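Local atomic coordinates of uric acid degradation bifunctional protein PucL (Bacillus subtilis, PDB entry 6A4M), a protein that probably oxidises urate with molecular oxygen and also decarboxylates a later ureidoimidazoline intermediate, two steps of uric acid breakdown. Residues 106-117 and 132-143. Sequence-based numbering, arbitrary orientation.
Sequences TLTGEDIPFEAM and FRRSRNERSRSV
Gly109 and Ser142 form a hydrogen-bonded antiparallel pair, Gly109 N to Ser142 O at 2.8 Å, flanked by the non-hydrogen-bonded pairs Thr108-Val143 and Glu110-Arg141. Asp111 N adds a bond to Ser140 O before residues 136-138 loop away from the pairing. Pairing resumes where Ser135 N meets Pro113 O (2.9 Å), and Glu115 and Arg133 exchange two backbone bonds. Water bridges Asp111 OD2 and Ser140 N; Ser135 OG accepts from Asn137 N, an ST turn at the start of the loop.

Among the charged groups, Glu115 OE1 takes Arg133 NE at 3.1 Å and Arg133 NH2 at 3.2 Å, lying in the guanidinium plane while the carboxylate stands 87° to it. A bend at chi3 (56°) in the otherwise extended Arg133 chain turns the guanidinium to this oxygen, and Met117 SD sits over one of its faces. Glu115 OE2 binds a second water, shared with Asn137 ND2. An alanine in place of Glu115 would probably leave the Arg133 guanidinium without its countercharge and free to swing. Glu110 OE1 makes a long salt bridge to Arg139 NE (3.7 Å); Arg139 also pairs with Asp164, and Arg141 with Glu161, both on strand 153-169.

Carbon contacts add to these: Phe132 CE2 lies 3.8 Å from Ala116 CB, Phe114 CE1 meets Arg134 CB, and Ile112 CG2 rests 3.5 Å from Arg134 NE, over a guanidinium face.

Strand 104-121 is thus joined to strands 131-134 and 139-148 in the antiparallel sheet of a uricase T-fold: backbone bonds set the register on both sides of the loop, while salt bridges and waters tie polar side chains across, beside phenylalanine and isoleucine contacts.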
ATOM      1  N   THR A 106      -8.233  -7.595  15.063  1.00 35.09           N
ATOM      2  CA  THR A 106      -8.084  -7.056  13.713  1.00 34.15           C
ATOM      3  C   THR A 106      -7.250  -5.785  13.812  1.00 32.92           C
ATOM      4  O   THR A 106      -7.638  -4.843  14.506  1.00 32.05           O
ATOM      5  CB  THR A 106      -9.447  -6.720  13.069  1.00 34.17           C
ATOM      6  OG1 THR A 106     -10.341  -7.827  13.222  1.00 34.28           O
ATOM      7  CG2 THR A 106      -9.285  -6.407  11.583  1.00 33.95           C
ATOM      8  N   LEU A 107      -6.105  -5.778  13.131  1.00 32.05           N
ATOM      9  CA  LEU A 107      -5.225  -4.614  13.077  1.00 32.17           C
ATOM     10  C   LEU A 107      -5.180  -4.041  11.666  1.00 32.19           C
ATOM     11  O   LEU A 107      -5.061  -4.785  10.694  1.00 32.20           O
ATOM     12  CB  LEU A 107      -3.818  -4.993  13.524  1.00 32.31           C
ATOM     13  CG  LEU A 107      -3.656  -5.104  15.039  1.00 32.71           C
ATOM     14  CD1 LEU A 107      -2.506  -6.029  15.398  1.00 33.21           C
ATOM     15  CD2 LEU A 107      -3.457  -3.735  15.670  1.00 33.09           C
ATOM     16  N   THR A 108      -5.276  -2.718  11.579  1.00 32.08           N
ATOM     17  CA  THR A 108      -5.146  -1.979  10.330  1.00 32.51           C
ATOM     18  C   THR A 108      -4.002  -0.989  10.498  1.00 32.46           C
ATOM     19  O   THR A 108      -3.951  -0.278  11.502  1.00 32.38           O
ATOM     20  CB  THR A 108      -6.435  -1.200  10.022  1.00 33.19           C
ATOM     21  OG1 THR A 108      -7.545  -2.107   9.999  1.00 33.74           O
ATOM     22  CG2 THR A 108      -6.350  -0.482   8.685  1.00 33.36           C
ATOM     23  N   GLY A 109      -3.099  -0.944   9.519  1.00 32.09           N
ATOM     24  CA  GLY A 109      -1.940  -0.051   9.555  1.00 32.00           C
ATOM     25  C   GLY A 109      -1.848   0.767   8.284  1.00 32.02           C
ATOM     26  O   GLY A 109      -1.518   0.226   7.234  1.00 31.66           O
ATOM     27  N   GLU A 110      -2.140   2.064   8.389  1.00 32.84           N
ATOM     28  CA  GLU A 110      -2.072   2.995   7.253  1.00 33.84           C
ATOM     29  C   GLU A 110      -0.769   3.787   7.257  1.00 32.80           C
ATOM     30  O   GLU A 110      -0.524   4.570   8.170  1.00 31.33           O
ATOM     31  CB  GLU A 110      -3.243   3.989   7.278  1.00 35.72           C
ATOM     32  CG  GLU A 110      -4.376   3.671   6.318  1.00 37.32           C
ATOM     33  CD  GLU A 110      -5.202   4.901   5.989  1.00 38.76           C
ATOM     34  OE1 GLU A 110      -4.682   5.790   5.275  1.00 39.57           O
ATOM     35  OE2 GLU A 110      -6.367   4.970   6.439  1.00 39.29           O
ATOM     36  N   ASP A 111       0.036   3.603   6.213  1.00 33.43           N
ATOM     37  CA  ASP A 111       1.321   4.286   6.078  1.00 33.46           C
ATOM     38  C   ASP A 111       1.127   5.785   5.912  1.00 32.74           C
ATOM     39  O   ASP A 111       0.233   6.227   5.196  1.00 33.19           O
ATOM     40  CB  ASP A 111       2.095   3.722   4.878  1.00 34.73           C
ATOM     41  CG  ASP A 111       3.465   4.369   4.689  1.00 36.22           C
ATOM     42  OD1 ASP A 111       4.159   4.621   5.694  1.00 37.83           O
ATOM     43  OD2 ASP A 111       3.856   4.617   3.528  1.00 37.34           O
ATOM     44  N   ILE A 112       1.952   6.554   6.611  1.00 32.82           N
ATOM     45  CA  ILE A 112       2.086   7.985   6.381  1.00 33.00           C
ATOM     46  C   ILE A 112       3.394   8.122   5.595  1.00 32.80           C
ATOM     47  O   ILE A 112       4.470   8.104   6.195  1.00 32.80           O
ATOM     48  CB  ILE A 112       2.121   8.783   7.702  1.00 32.81           C
ATOM     49  CG1 ILE A 112       0.776   8.652   8.427  1.00 32.49           C
ATOM     50  CG2 ILE A 112       2.431  10.253   7.432  1.00 33.01           C
ATOM     51  CD1 ILE A 112       0.806   9.073   9.879  1.00 32.77           C
ATOM     52  N   PRO A 113       3.309   8.227   4.249  1.00 32.64           N
ATOM     53  CA  PRO A 113       4.532   8.148   3.449  1.00 32.54           C
ATOM     54  C   PRO A 113       5.414   9.386   3.585  1.00 32.32           C
ATOM     55  O   PRO A 113       4.907  10.509   3.564  1.00 32.35           O
ATOM     56  CB  PRO A 113       4.023   8.003   2.005  1.00 32.42           C
ATOM     57  CG  PRO A 113       2.560   8.276   2.036  1.00 32.67           C
ATOM     58  CD  PRO A 113       2.150   8.626   3.433  1.00 32.63           C
ATOM     59  N   PHE A 114       6.716   9.163   3.748  1.00 32.19           N
ATOM     60  CA  PHE A 114       7.701  10.235   3.787  1.00 32.61           C
ATOM     61  C   PHE A 114       8.642  10.103   2.596  1.00 33.28           C
ATOM     62  O   PHE A 114       9.133   9.011   2.317  1.00 33.89           O
ATOM     63  CB  PHE A 114       8.468  10.209   5.108  1.00 31.91           C
ATOM     64  CG  PHE A 114       7.643  10.650   6.282  1.00 31.49           C
ATOM     65  CD1 PHE A 114       7.444  12.002   6.536  1.00 31.17           C
ATOM     66  CD2 PHE A 114       7.046   9.716   7.123  1.00 31.24           C
ATOM     67  CE1 PHE A 114       6.672  12.415   7.613  1.00 31.07           C
ATOM     68  CE2 PHE A 114       6.276  10.125   8.202  1.00 31.14           C
ATOM     69  CZ  PHE A 114       6.089  11.476   8.447  1.00 30.95           C
ATOM     70  N   GLU A 115       8.876  11.217   1.902  1.00 34.44           N
ATOM     71  CA  GLU A 115       9.648  11.243   0.655  1.00 35.60           C
ATOM     72  C   GLU A 115      10.850  12.174   0.808  1.00 35.99           C
ATOM     73  O   GLU A 115      10.678  13.371   1.053  1.00 35.94           O
ATOM     74  CB  GLU A 115       8.770  11.738  -0.499  1.00 35.85           C
ATOM     75  CG  GLU A 115       7.549  10.871  -0.797  1.00 36.44           C
ATOM     76  CD  GLU A 115       6.619  11.476  -1.848  1.00 37.03           C
ATOM     77  OE1 GLU A 115       6.709  12.691  -2.132  1.00 37.16           O
ATOM     78  OE2 GLU A 115       5.780  10.733  -2.397  1.00 37.63           O
ATOM     79  N   ALA A 116      12.057  11.627   0.660  1.00 36.40           N
ATOM     80  CA  ALA A 116      13.294  12.402   0.833  1.00 37.27           C
ATOM     81  C   ALA A 116      13.395  13.548  -0.177  1.00 38.05           C
ATOM     82  O   ALA A 116      13.063  13.377  -1.353  1.00 37.31           O
ATOM     83  CB  ALA A 116      14.513  11.498   0.725  1.00 37.14           C
ATOM     84  N   MET A 117      13.853  14.705   0.298  1.00 39.50           N
ATOM     85  CA  MET A 117      13.913  15.931  -0.498  1.00 41.06           C
ATOM     86  C   MET A 117      15.340  16.218  -0.972  1.00 43.70           C
ATOM     87  O   MET A 117      16.292  15.641  -0.440  1.00 44.04           O
ATOM     88  CB  MET A 117      13.384  17.106   0.329  1.00 40.44           C
ATOM     89  CG  MET A 117      11.903  17.005   0.669  1.00 39.69           C
ATOM     90  SD  MET A 117      10.823  17.113  -0.773  1.00 38.41           S
ATOM     91  CE  MET A 117      10.939  18.857  -1.151  1.00 38.37           C
ATOM     92  N   PHE A 132      12.490  15.402   4.820  1.00 35.75           N
ATOM     93  CA  PHE A 132      11.476  14.580   4.157  1.00 34.97           C
ATOM     94  C   PHE A 132      10.158  15.335   4.006  1.00 33.81           C
ATOM     95  O   PHE A 132       9.717  16.009   4.932  1.00 33.13           O
ATOM     96  CB  PHE A 132      11.218  13.304   4.960  1.00 34.84           C
ATOM     97  CG  PHE A 132      12.411  12.399   5.068  1.00 34.50           C
ATOM     98  CD1 PHE A 132      13.344  12.579   6.082  1.00 34.10           C
ATOM     99  CD2 PHE A 132      12.598  11.357   4.167  1.00 34.62           C
ATOM    100  CE1 PHE A 132      14.447  11.747   6.189  1.00 33.84           C
ATOM    101  CE2 PHE A 132      13.700  10.515   4.272  1.00 34.42           C
ATOM    102  CZ  PHE A 132      14.626  10.713   5.284  1.00 33.94           C
ATOM    103  N   ARG A 133       9.536  15.214   2.835  1.00 33.74           N
ATOM    104  CA  ARG A 133       8.148  15.641   2.645  1.00 33.79           C
ATOM    105  C   ARG A 133       7.220  14.598   3.269  1.00 32.99           C
ATOM    106  O   ARG A 133       7.466  13.402   3.137  1.00 32.23           O
ATOM    107  CB  ARG A 133       7.812  15.811   1.153  1.00 34.13           C
ATOM    108  CG  ARG A 133       6.320  15.982   0.855  1.00 35.02           C
ATOM    109  CD  ARG A 133       6.057  16.572  -0.524  1.00 35.34           C
ATOM    110  NE  ARG A 133       6.695  15.773  -1.571  1.00 36.17           N
ATOM    111  CZ  ARG A 133       7.640  16.182  -2.426  1.00 36.24           C
ATOM    112  NH1 ARG A 133       8.103  17.431  -2.447  1.00 35.88           N
ATOM    113  NH2 ARG A 133       8.123  15.310  -3.303  1.00 37.70           N
ATOM    114  N   ARG A 134       6.168  15.063   3.945  1.00 32.38           N
ATOM    115  CA  ARG A 134       5.037  14.209   4.331  1.00 32.36           C
ATOM    116  C   ARG A 134       4.081  14.200   3.133  1.00 31.75           C
ATOM    117  O   ARG A 134       3.542  15.244   2.751  1.00 31.76           O
ATOM    118  CB  ARG A 134       4.399  14.691   5.658  1.00 32.71           C
ATOM    119  CG  ARG A 134       2.871  14.729   5.788  1.00 33.22           C
ATOM    120  CD  ARG A 134       2.167  13.399   5.575  1.00 33.06           C
ATOM    121  NE  ARG A 134       0.944  13.297   6.380  1.00 33.05           N
ATOM    122  CZ  ARG A 134      -0.134  12.565   6.076  1.00 33.09           C
ATOM    123  NH1 ARG A 134      -0.212  11.842   4.951  1.00 33.27           N
ATOM    124  NH2 ARG A 134      -1.167  12.564   6.913  1.00 32.87           N
ATOM    125  N   SER A 135       3.902  13.025   2.531  1.00 31.39           N
ATOM    126  CA  SER A 135       3.137  12.888   1.288  1.00 31.44           C
ATOM    127  C   SER A 135       1.658  12.629   1.554  1.00 31.09           C
ATOM    128  O   SER A 135       1.307  11.884   2.467  1.00 31.30           O
ATOM    129  CB  SER A 135       3.702  11.760   0.421  1.00 31.47           C
ATOM    130  OG  SER A 135       3.013  11.681  -0.819  1.00 31.43           O
ATOM    131  N   ARG A 136       0.810  13.258   0.743  1.00 30.85           N
ATOM    132  CA  ARG A 136      -0.637  13.055   0.763  1.00 31.03           C
ATOM    133  C   ARG A 136      -1.148  12.384  -0.524  1.00 30.99           C
ATOM    134  O   ARG A 136      -2.358  12.304  -0.735  1.00 31.60           O
ATOM    135  CB  ARG A 136      -1.334  14.403   0.986  1.00 31.08           C
ATOM    136  CG  ARG A 136      -1.161  14.965   2.396  1.00 30.97           C
ATOM    137  CD  ARG A 136      -0.873  16.461   2.377  1.00 31.18           C
ATOM    138  NE  ARG A 136       0.548  16.725   2.147  1.00 31.24           N
ATOM    139  CZ  ARG A 136       1.070  17.819   1.580  1.00 31.03           C
ATOM    140  NH1 ARG A 136       0.318  18.824   1.126  1.00 29.73           N
ATOM    141  NH2 ARG A 136       2.392  17.900   1.455  1.00 31.77           N
ATOM    142  N   ASN A 137      -0.233  11.892  -1.368  1.00 31.28           N
ATOM    143  CA  ASN A 137      -0.587  11.104  -2.564  1.00 31.67           C
ATOM    144  C   ASN A 137      -0.867   9.643  -2.155  1.00 31.44           C
ATOM    145  O   ASN A 137      -1.272   9.399  -1.022  1.00 31.53           O
ATOM    146  CB  ASN A 137       0.517  11.230  -3.636  1.00 31.27           C
ATOM    147  CG  ASN A 137       0.657  12.644  -4.169  1.00 31.51           C
ATOM    148  OD1 ASN A 137      -0.330  13.370  -4.293  1.00 31.38           O
ATOM    149  ND2 ASN A 137       1.885  13.039  -4.503  1.00 31.85           N
ATOM    150  N   GLU A 138      -0.698   8.676  -3.058  1.00 32.65           N
ATOM    151  CA  GLU A 138      -0.937   7.265  -2.721  1.00 33.18           C
ATOM    152  C   GLU A 138      -0.152   6.804  -1.489  1.00 34.02           C
ATOM    153  O   GLU A 138       0.917   7.332  -1.182  1.00 33.60           O
ATOM    154  CB  GLU A 138      -0.667   6.332  -3.920  1.00 32.79           C
ATOM    155  CG  GLU A 138       0.791   6.173  -4.354  1.00 33.11           C
ATOM    156  CD  GLU A 138       1.259   7.193  -5.373  1.00 33.43           C
ATOM    157  OE1 GLU A 138       0.661   8.282  -5.473  1.00 33.87           O
ATOM    158  OE2 GLU A 138       2.245   6.900  -6.076  1.00 34.13           O
ATOM    159  N   ARG A 139      -0.705   5.816  -0.796  1.00 35.66           N
ATOM    160  CA  ARG A 139      -0.166   5.349   0.484  1.00 37.14           C
ATOM    161  C   ARG A 139      -0.498   3.882   0.681  1.00 35.82           C
ATOM    162  O   ARG A 139      -1.597   3.439   0.339  1.00 35.41           O
ATOM    163  CB  ARG A 139      -0.747   6.174   1.640  1.00 39.37           C
ATOM    164  CG  ARG A 139      -2.271   6.230   1.657  1.00 41.53           C
ATOM    165  CD  ARG A 139      -2.809   7.394   2.471  1.00 44.30           C
ATOM    166  NE  ARG A 139      -4.205   7.667   2.124  1.00 46.49           N
ATOM    167  CZ  ARG A 139      -4.624   8.443   1.117  1.00 49.04           C
ATOM    168  NH1 ARG A 139      -3.766   9.072   0.307  1.00 49.37           N
ATOM    169  NH2 ARG A 139      -5.933   8.594   0.917  1.00 50.29           N
ATOM    170  N   SER A 140       0.450   3.126   1.228  1.00 34.96           N
ATOM    171  CA  SER A 140       0.218   1.714   1.493  1.00 34.38           C
ATOM    172  C   SER A 140      -0.646   1.548   2.740  1.00 33.79           C
ATOM    173  O   SER A 140      -0.669   2.419   3.617  1.00 32.76           O
ATOM    174  CB  SER A 140       1.533   0.935   1.627  1.00 34.54           C
ATOM    175  OG  SER A 140       2.278   1.348   2.754  1.00 35.57           O
ATOM    176  N   ARG A 141      -1.384   0.443   2.784  1.00 33.55           N
ATOM    177  CA  ARG A 141      -2.150   0.052   3.962  1.00 33.65           C
ATOM    178  C   ARG A 141      -2.065  -1.459   4.106  1.00 33.01           C
ATOM    179  O   ARG A 141      -2.052  -2.175   3.102  1.00 32.30           O
ATOM    180  CB  ARG A 141      -3.615   0.489   3.845  1.00 34.50           C
ATOM    181  CG  ARG A 141      -4.422   0.321   5.129  1.00 35.21           C
ATOM    182  CD  ARG A 141      -5.862   0.795   4.973  1.00 36.02           C
ATOM    183  NE  ARG A 141      -6.693  -0.221   4.316  1.00 36.70           N
ATOM    184  CZ  ARG A 141      -7.823  -0.757   4.795  1.00 36.96           C
ATOM    185  NH1 ARG A 141      -8.356  -0.382   5.955  1.00 36.67           N
ATOM    186  NH2 ARG A 141      -8.449  -1.690   4.082  1.00 38.15           N
ATOM    187  N   SER A 142      -2.003  -1.931   5.350  1.00 32.73           N
ATOM    188  CA  SER A 142      -1.986  -3.364   5.649  1.00 32.78           C
ATOM    189  C   SER A 142      -3.055  -3.705   6.680  1.00 32.51           C
ATOM    190  O   SER A 142      -3.245  -2.974   7.653  1.00 32.76           O
ATOM    191  CB  SER A 142      -0.610  -3.789   6.159  1.00 32.58           C
ATOM    192  OG  SER A 142       0.372  -3.600   5.157  1.00 32.87           O
ATOM    193  N   VAL A 143      -3.755  -4.812   6.442  1.00 32.34           N
ATOM    194  CA  VAL A 143      -4.736  -5.354   7.374  1.00 32.77           C
ATOM    195  C   VAL A 143      -4.277  -6.746   7.803  1.00 33.51           C
ATOM    196  O   VAL A 143      -3.777  -7.523   6.988  1.00 33.70           O
ATOM    197  CB  VAL A 143      -6.140  -5.436   6.732  1.00 32.51           C
ATOM    198  CG1 VAL A 143      -7.169  -5.968   7.726  1.00 32.39           C
ATOM    199  CG2 VAL A 143      -6.548  -4.067   6.204  1.00 32.64           C
TER
HETATM  200  O   HOH W   1       3.132   4.339   0.976  1.00 30.10           O
HETATM  201  O   HOH W   2      -1.765   9.087   5.010  1.00 40.83           O
HETATM  202  O   HOH W   3       4.666  11.748  -4.684  1.00 34.50           O